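Side-chain contacts in RNA pseudouridylate synthase domain-containing protein 1 (Homo sapiens, PDB 5VBB), which probably converts selected uridines in RNA to pseudouridine, as a member of the RluA family of pseudouridine synthases: residues Q175-C180 with H185-D190; H64-S69 with K97-L102. One frame throughout, in Å; residues are numbered along the deposited sequence.

Interaction 1 (Q175-C180 with H185-D190). With SO4 (sulfate ion), chain B.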
loop_
_atom_site.group_PDB
_atom_site.type_symbol
_atom_site.label_atom_id
_atom_site.label_comp_id
_atom_site.label_asym_id
_atom_site.label_seq_id
_atom_site.Cartn_x
_atom_site.Cartn_y
_atom_site.Cartn_z
ATOM N N GLN A 175 -2.762 -2.617 8.102
ATOM C CA GLN A 175 -3.555 -1.446 8.510
ATOM C C GLN A 175 -4.584 -0.983 7.520
ATOM O O GLN A 175 -5.742 -0.797 7.872
ATOM C CB GLN A 175 -2.649 -0.261 8.766
ATOM C CG GLN A 175 -3.420 0.972 9.191
ATOM C CD GLN A 175 -2.605 1.992 9.923
ATOM O OE1 GLN A 175 -1.747 1.675 10.761
ATOM N NE2 GLN A 175 -2.847 3.250 9.633
ATOM N N LEU A 176 -4.154 -0.749 6.292
ATOM C CA LEU A 176 -5.036 -0.172 5.277
ATOM C C LEU A 176 -6.148 -1.144 4.942
ATOM O O LEU A 176 -7.303 -0.749 4.809
ATOM C CB LEU A 176 -4.211 0.148 4.011
ATOM C CG LEU A 176 -3.035 1.073 4.257
ATOM C CD1 LEU A 176 -2.205 1.217 3.036
ATOM C CD2 LEU A 176 -3.494 2.418 4.770
ATOM N N ARG A 177 -5.810 -2.428 4.867
ATOM C CA ARG A 177 -6.805 -3.432 4.538
ATOM C C ARG A 177 -7.796 -3.615 5.659
ATOM O O ARG A 177 -8.987 -3.798 5.407
ATOM C CB ARG A 177 -6.126 -4.763 4.240
ATOM C CG ARG A 177 -5.260 -4.717 2.990
ATOM C CD ARG A 177 -4.179 -5.765 3.056
ATOM N NE ARG A 177 -4.765 -7.086 2.814
ATOM C CZ ARG A 177 -4.086 -8.223 2.730
ATOM N NH1 ARG A 177 -2.770 -8.236 2.898
ATOM N NH2 ARG A 177 -4.718 -9.358 2.490
ATOM N N VAL A 178 -7.315 -3.562 6.906
ATOM C CA VAL A 178 -8.216 -3.733 8.048
ATOM C C VAL A 178 -9.138 -2.520 8.193
ATOM O O VAL A 178 -10.344 -2.682 8.448
ATOM C CB VAL A 178 -7.405 -4.005 9.323
ATOM C CG1 VAL A 178 -8.294 -3.956 10.582
ATOM C CG2 VAL A 178 -6.685 -5.334 9.206
ATOM N N HIS A 179 -8.562 -1.317 8.094
ATOM C CA HIS A 179 -9.322 -0.081 8.236
ATOM C C HIS A 179 -10.411 0.064 7.155
ATOM O O HIS A 179 -11.523 0.479 7.477
ATOM C CB HIS A 179 -8.400 1.131 8.224
ATOM C CG HIS A 179 -7.915 1.589 9.580
ATOM N ND1 HIS A 179 -6.954 2.560 9.688
ATOM C CD2 HIS A 179 -8.280 1.200 10.829
ATOM C CE1 HIS A 179 -6.751 2.729 10.992
ATOM N NE2 HIS A 179 -7.583 1.971 11.708
ATOM N N CYS A 180 -10.084 -0.213 5.889
ATOM C CA CYS A 180 -11.072 -0.070 4.794
ATOM C C CYS A 180 -12.211 -1.102 4.934
ATOM O O CYS A 180 -13.388 -0.752 4.822
ATOM C CB CYS A 180 -10.355 -0.175 3.450
ATOM S SG CYS A 180 -9.276 1.245 3.123
ATOM N N HIS A 185 -15.819 -0.965 3.330
ATOM C CA HIS A 185 -15.319 -0.732 1.963
ATOM C C HIS A 185 -14.025 -1.468 1.765
ATOM O O HIS A 185 -12.968 -0.846 1.594
ATOM C CB HIS A 185 -15.181 0.778 1.705
ATOM C CG HIS A 185 -16.491 1.482 1.856
ATOM N ND1 HIS A 185 -17.488 1.338 0.922
ATOM C CD2 HIS A 185 -16.947 2.272 2.853
ATOM C CE1 HIS A 185 -18.508 2.055 1.358
ATOM N NE2 HIS A 185 -18.219 2.629 2.521
ATOM N N PRO A 186 -14.069 -2.815 1.816
ATOM C CA PRO A 186 -12.824 -3.585 1.700
ATOM C C PRO A 186 -12.106 -3.392 0.378
ATOM O O PRO A 186 -12.721 -3.071 -0.640
ATOM C CB PRO A 186 -13.280 -5.045 1.872
ATOM C CG PRO A 186 -14.733 -5.034 1.655
ATOM C CD PRO A 186 -15.242 -3.703 2.031
ATOM N N VAL A 187 -10.801 -3.694 0.374
ATOM C CA VAL A 187 -10.031 -3.609 -0.845
ATOM C C VAL A 187 -10.514 -4.701 -1.790
ATOM O O VAL A 187 -10.699 -5.846 -1.396
ATOM C CB VAL A 187 -8.516 -3.729 -0.573
ATOM C CG1 VAL A 187 -7.732 -3.782 -1.874
ATOM C CG2 VAL A 187 -8.029 -2.621 0.330
ATOM N N VAL A 188 -10.705 -4.330 -3.058
ATOM C CA VAL A 188 -11.114 -5.260 -4.099
ATOM C C VAL A 188 -10.030 -6.309 -4.272
ATOM O O VAL A 188 -8.860 -5.972 -4.385
ATOM C CB VAL A 188 -11.406 -4.519 -5.429
ATOM C CG1 VAL A 188 -11.617 -5.500 -6.574
ATOM C CG2 VAL A 188 -12.627 -3.591 -5.283
ATOM N N GLY A 189 -10.438 -7.572 -4.291
ATOM C CA GLY A 189 -9.540 -8.711 -4.429
ATOM C C GLY A 189 -8.781 -9.061 -3.157
ATOM O O GLY A 189 -7.822 -9.852 -3.199
ATOM N N ASP A 190 -9.224 -8.552 -2.018
ATOM C CA ASP A 190 -8.595 -8.863 -0.736
ATOM C C ASP A 190 -9.113 -10.203 -0.230
ATOM O O ASP A 190 -10.221 -10.298 0.305
ATOM C CB ASP A 190 -8.823 -7.763 0.291
ATOM C CG ASP A 190 -7.956 -7.882 1.528
ATOM O OD1 ASP A 190 -7.589 -9.006 1.888
ATOM O OD2 ASP A 190 -7.741 -6.859 2.207
HETATM S S SO4 B . -0.932 -11.184 1.922
HETATM O O1 SO4 B . -1.933 -10.816 2.934
HETATM O O2 SO4 B . 0.149 -11.905 2.606
HETATM O O3 SO4 B . -1.513 -12.002 0.879
HETATM O O4 SO4 B . -0.422 -9.982 1.271
HETATM O O HOH W 1 -9.605 -4.839 2.847
#
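Beside the putative active site of the pseudouridine synthase fold, R177 of helix 175-182 and D190 of the loop following that helix form a bidentate salt bridge. The guanidinium offers its side edge: NE of R177 donates to OD2 of D190 at 3.0 Å, and NH2 of R177 to OD1 of D190, also at 3.0 Å. Both carboxylate oxygens lie close to the guanidinium plane, yet the nitrogens meet the carboxylate from above its own plane, because the two flat groups are turned 49° apart. A bend at chi3 of R177 (75°) swings the guanidinium into this position. OD1 of D190 is also held by the backbone N-H groups of T192 and Y193, while a water donates to OD2 of D190 at 2.8 Å. The same water donates to R177 O and accepts from V187 N, linking helix backbone, loop backbone and carboxylate. At the other end of the guanidinium, NH1 of R177 donates to sulfate O1 at 2.7 Å and forms a salt bridge with D67, the probable catalytic aspartate. With two bonds on its NE side, D190 probably fixes the rotation of the guanidinium. Farther along, H185 N donates to C180 O at 2.9 Å, fastening the loop just after the helix, while the H185 ring bonds to R104 O through ND1. V187 to D190 form a type II turn, with G189 at positive phi. Helix and loop together lie against strand 96-104, where C180 and V187 both rest on L103, and L176 and C180 reach L166 of strand 159-168.

Interaction 2 (H64-S69 with K97-L102). With SO4 (sulfate ion), chain B.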
loop_
_atom_site.group_PDB
_atom_site.type_symbol
_atom_site.label_atom_id
_atom_site.label_comp_id
_atom_site.label_asym_id
_atom_site.label_seq_id
_atom_site.Cartn_x
_atom_site.Cartn_y
_atom_site.Cartn_z
ATOM N N HIS A 64 12.266 -1.714 4.610
ATOM C CA HIS A 64 10.897 -1.847 5.087
ATOM C C HIS A 64 10.240 -3.012 4.366
ATOM O O HIS A 64 10.875 -3.651 3.524
ATOM C CB HIS A 64 10.126 -0.530 4.932
ATOM C CG HIS A 64 10.046 0.003 3.534
ATOM N ND1 HIS A 64 8.843 0.271 2.951
ATOM C CD2 HIS A 64 11.024 0.262 2.636
ATOM C CE1 HIS A 64 9.116 0.777 1.757
ATOM N NE2 HIS A 64 10.411 0.747 1.510
ATOM N N GLN A 65 8.988 -3.302 4.701
ATOM C CA GLN A 65 8.266 -4.423 4.106
ATOM C C GLN A 65 7.086 -3.956 3.307
ATOM O O GLN A 65 6.558 -2.883 3.532
ATOM C CB GLN A 65 7.769 -5.372 5.205
ATOM C CG GLN A 65 8.876 -5.984 6.056
ATOM N N LEU A 66 6.614 -4.826 2.435
ATOM C CA LEU A 66 5.412 -4.596 1.646
ATOM C C LEU A 66 4.764 -5.965 1.540
ATOM O O LEU A 66 5.463 -6.917 1.253
ATOM C CB LEU A 66 5.828 -4.028 0.288
ATOM C CG LEU A 66 4.908 -3.078 -0.405
ATOM C CD1 LEU A 66 4.506 -1.925 0.509
ATOM C CD2 LEU A 66 5.571 -2.560 -1.647
ATOM N N ASP A 67 3.471 -6.089 1.850
ATOM C CA ASP A 67 2.783 -7.386 1.831
ATOM C C ASP A 67 2.899 -8.049 0.438
ATOM O O ASP A 67 2.951 -7.343 -0.586
ATOM C CB ASP A 67 1.264 -7.241 2.146
ATOM C CG ASP A 67 0.822 -6.708 3.502
ATOM O OD1 ASP A 67 1.601 -6.855 4.476
ATOM O OD2 ASP A 67 -0.405 -6.246 3.618
ATOM N N PHE A 68 2.885 -9.404 0.415
ATOM C CA PHE A 68 2.859 -10.253 -0.793
ATOM C C PHE A 68 1.858 -9.746 -1.834
ATOM O O PHE A 68 2.233 -9.525 -2.976
ATOM C CB PHE A 68 2.475 -11.705 -0.421
ATOM C CG PHE A 68 2.315 -12.654 -1.588
ATOM C CD1 PHE A 68 3.422 -13.173 -2.238
ATOM C CD2 PHE A 68 1.057 -13.048 -2.022
ATOM C CE1 PHE A 68 3.277 -14.043 -3.316
ATOM C CE2 PHE A 68 0.920 -13.944 -3.077
ATOM C CZ PHE A 68 2.021 -14.425 -3.721
ATOM N N SER A 69 0.588 -9.532 -1.425
ATOM C CA SER A 69 -0.477 -9.138 -2.343
ATOM C C SER A 69 -0.466 -7.662 -2.739
ATOM O O SER A 69 -1.142 -7.293 -3.703
ATOM C CB SER A 69 -1.840 -9.489 -1.765
ATOM O OG SER A 69 -1.922 -10.894 -1.586
ATOM N N LYS A 97 4.281 7.897 3.609
ATOM C CA LYS A 97 3.805 6.909 2.658
ATOM C C LYS A 97 2.383 7.186 2.267
ATOM O O LYS A 97 1.613 7.617 3.106
ATOM C CB LYS A 97 3.806 5.506 3.292
ATOM C CG LYS A 97 5.113 4.988 3.817
ATOM C CD LYS A 97 5.027 3.478 4.048
ATOM C CE LYS A 97 6.224 2.928 4.774
ATOM N NZ LYS A 97 6.026 1.523 5.224
ATOM N N ALA A 98 2.016 6.890 1.013
ATOM C CA ALA A 98 0.643 6.930 0.544
ATOM C C ALA A 98 0.415 5.796 -0.431
ATOM O O ALA A 98 1.346 5.309 -1.109
ATOM C CB ALA A 98 0.281 8.279 -0.079
ATOM N N TYR A 99 -0.821 5.328 -0.467
ATOM C CA TYR A 99 -1.210 4.199 -1.286
ATOM C C TYR A 99 -2.403 4.558 -2.089
ATOM O O TYR A 99 -3.169 5.429 -1.693
ATOM C CB TYR A 99 -1.625 3.010 -0.395
ATOM C CG TYR A 99 -0.553 2.468 0.506
ATOM C CD1 TYR A 99 -0.054 3.227 1.562
ATOM C CD2 TYR A 99 -0.029 1.188 0.313
ATOM C CE1 TYR A 99 0.982 2.759 2.359
ATOM C CE2 TYR A 99 0.975 0.690 1.144
ATOM C CZ TYR A 99 1.479 1.486 2.160
ATOM O OH TYR A 99 2.401 1.025 3.042
ATOM N N LEU A 100 -2.617 3.814 -3.168
ATOM C CA LEU A 100 -3.824 3.886 -3.964
ATOM C C LEU A 100 -4.541 2.583 -3.762
ATOM O O LEU A 100 -3.889 1.544 -3.588
ATOM C CB LEU A 100 -3.501 4.029 -5.457
ATOM C CG LEU A 100 -2.826 5.312 -5.865
ATOM C CD1 LEU A 100 -2.366 5.244 -7.284
ATOM C CD2 LEU A 100 -3.739 6.523 -5.666
ATOM N N ALA A 101 -5.881 2.602 -3.897
ATOM C CA ALA A 101 -6.673 1.390 -3.794
ATOM C C ALA A 101 -7.980 1.524 -4.487
ATOM O O ALA A 101 -8.473 2.638 -4.645
ATOM C CB ALA A 101 -6.928 1.042 -2.332
ATOM N N LEU A 102 -8.561 0.368 -4.892
ATOM C CA LEU A 102 -9.904 0.282 -5.393
ATOM C C LEU A 102 -10.639 -0.451 -4.288
ATOM O O LEU A 102 -10.266 -1.556 -3.960
ATOM C CB LEU A 102 -10.025 -0.465 -6.692
ATOM C CG LEU A 102 -9.364 0.174 -7.907
ATOM C CD1 LEU A 102 -9.437 -0.741 -9.102
ATOM C CD2 LEU A 102 -9.965 1.492 -8.216
HETATM S S SO4 B . -0.932 -11.184 1.922
HETATM O O1 SO4 B . -1.933 -10.816 2.934
HETATM O O2 SO4 B . 0.149 -11.905 2.606
HETATM O O3 SO4 B . -1.513 -12.002 0.879
HETATM O O4 SO4 B . -0.422 -9.982 1.271
HETATM O O HOH W 2 5.921 -0.058 3.015
#
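K97 and H64 meet where strand 96-104, in the large antiparallel sheet of the pseudouridine synthase fold, passes the HQLD loop carrying D67, which by analogy with relatives is the likely catalytic residue. K97 stretches out from the strand, extended beyond CG, and runs past H64 in the opposite direction. Its NZ comes within 3.8 Å of ND1 of H64, and a water joins the two: it accepts from NZ of K97 at 2.7 Å, lies 2.9 Å from ND1 of H64 in the plane of the imidazole, and donates to O of Q65. One water therefore connects strand, ring and loop backbone. The imidazole is anchored at its other nitrogen, NE2, by C75 N, and stacked on F90. With chi1 at 58°, CG of H64 lies between the backbone N and the carbonyl carbon, and ND1 is the ring atom nearest K97.

Two residues on, L66 provides the apolar half of the contact, its CD1 lying 4.4 Å from CE2 of Y99 in an oblique approach to the phenol ring. Both residues also touch A210 of strand 208-216. Y99 lies in a K-x-Y sequence of the RluA type, where the tyrosine of relatives packs in the uridine pocket; a glycerol weakly bonded to its OH is compatible with a pocket here. Past D67 the loop turns to a sulfate, probably from the crystallisation liquor and perhaps marking an RNA phosphate site. There S69 N donates to sulfate O4 at 2.9 Å, nearly straight at 168°, and S69 OG donates to sulfate O3 at 2.7 Å.

From the N terminus, the chain first reaches the 64-69 loop, then passes through strand 73-77 and helix 80-91 before strand 96-104 closes interaction 2. Only much later does interaction 1 form, with four residues between its segments, so the two neither nest nor cross but follow in series. In space their centres are about 11 Å apart and they meet: V188 N lies 2.9 Å from L102 O, a probable hydrogen bond, and CD1 of L176 packs 3.3 Å from CG of Y99. Strand 96-104 thus joins the 64-69 loop to the helix 175-182 region, and the sulfate is touched from both contacts.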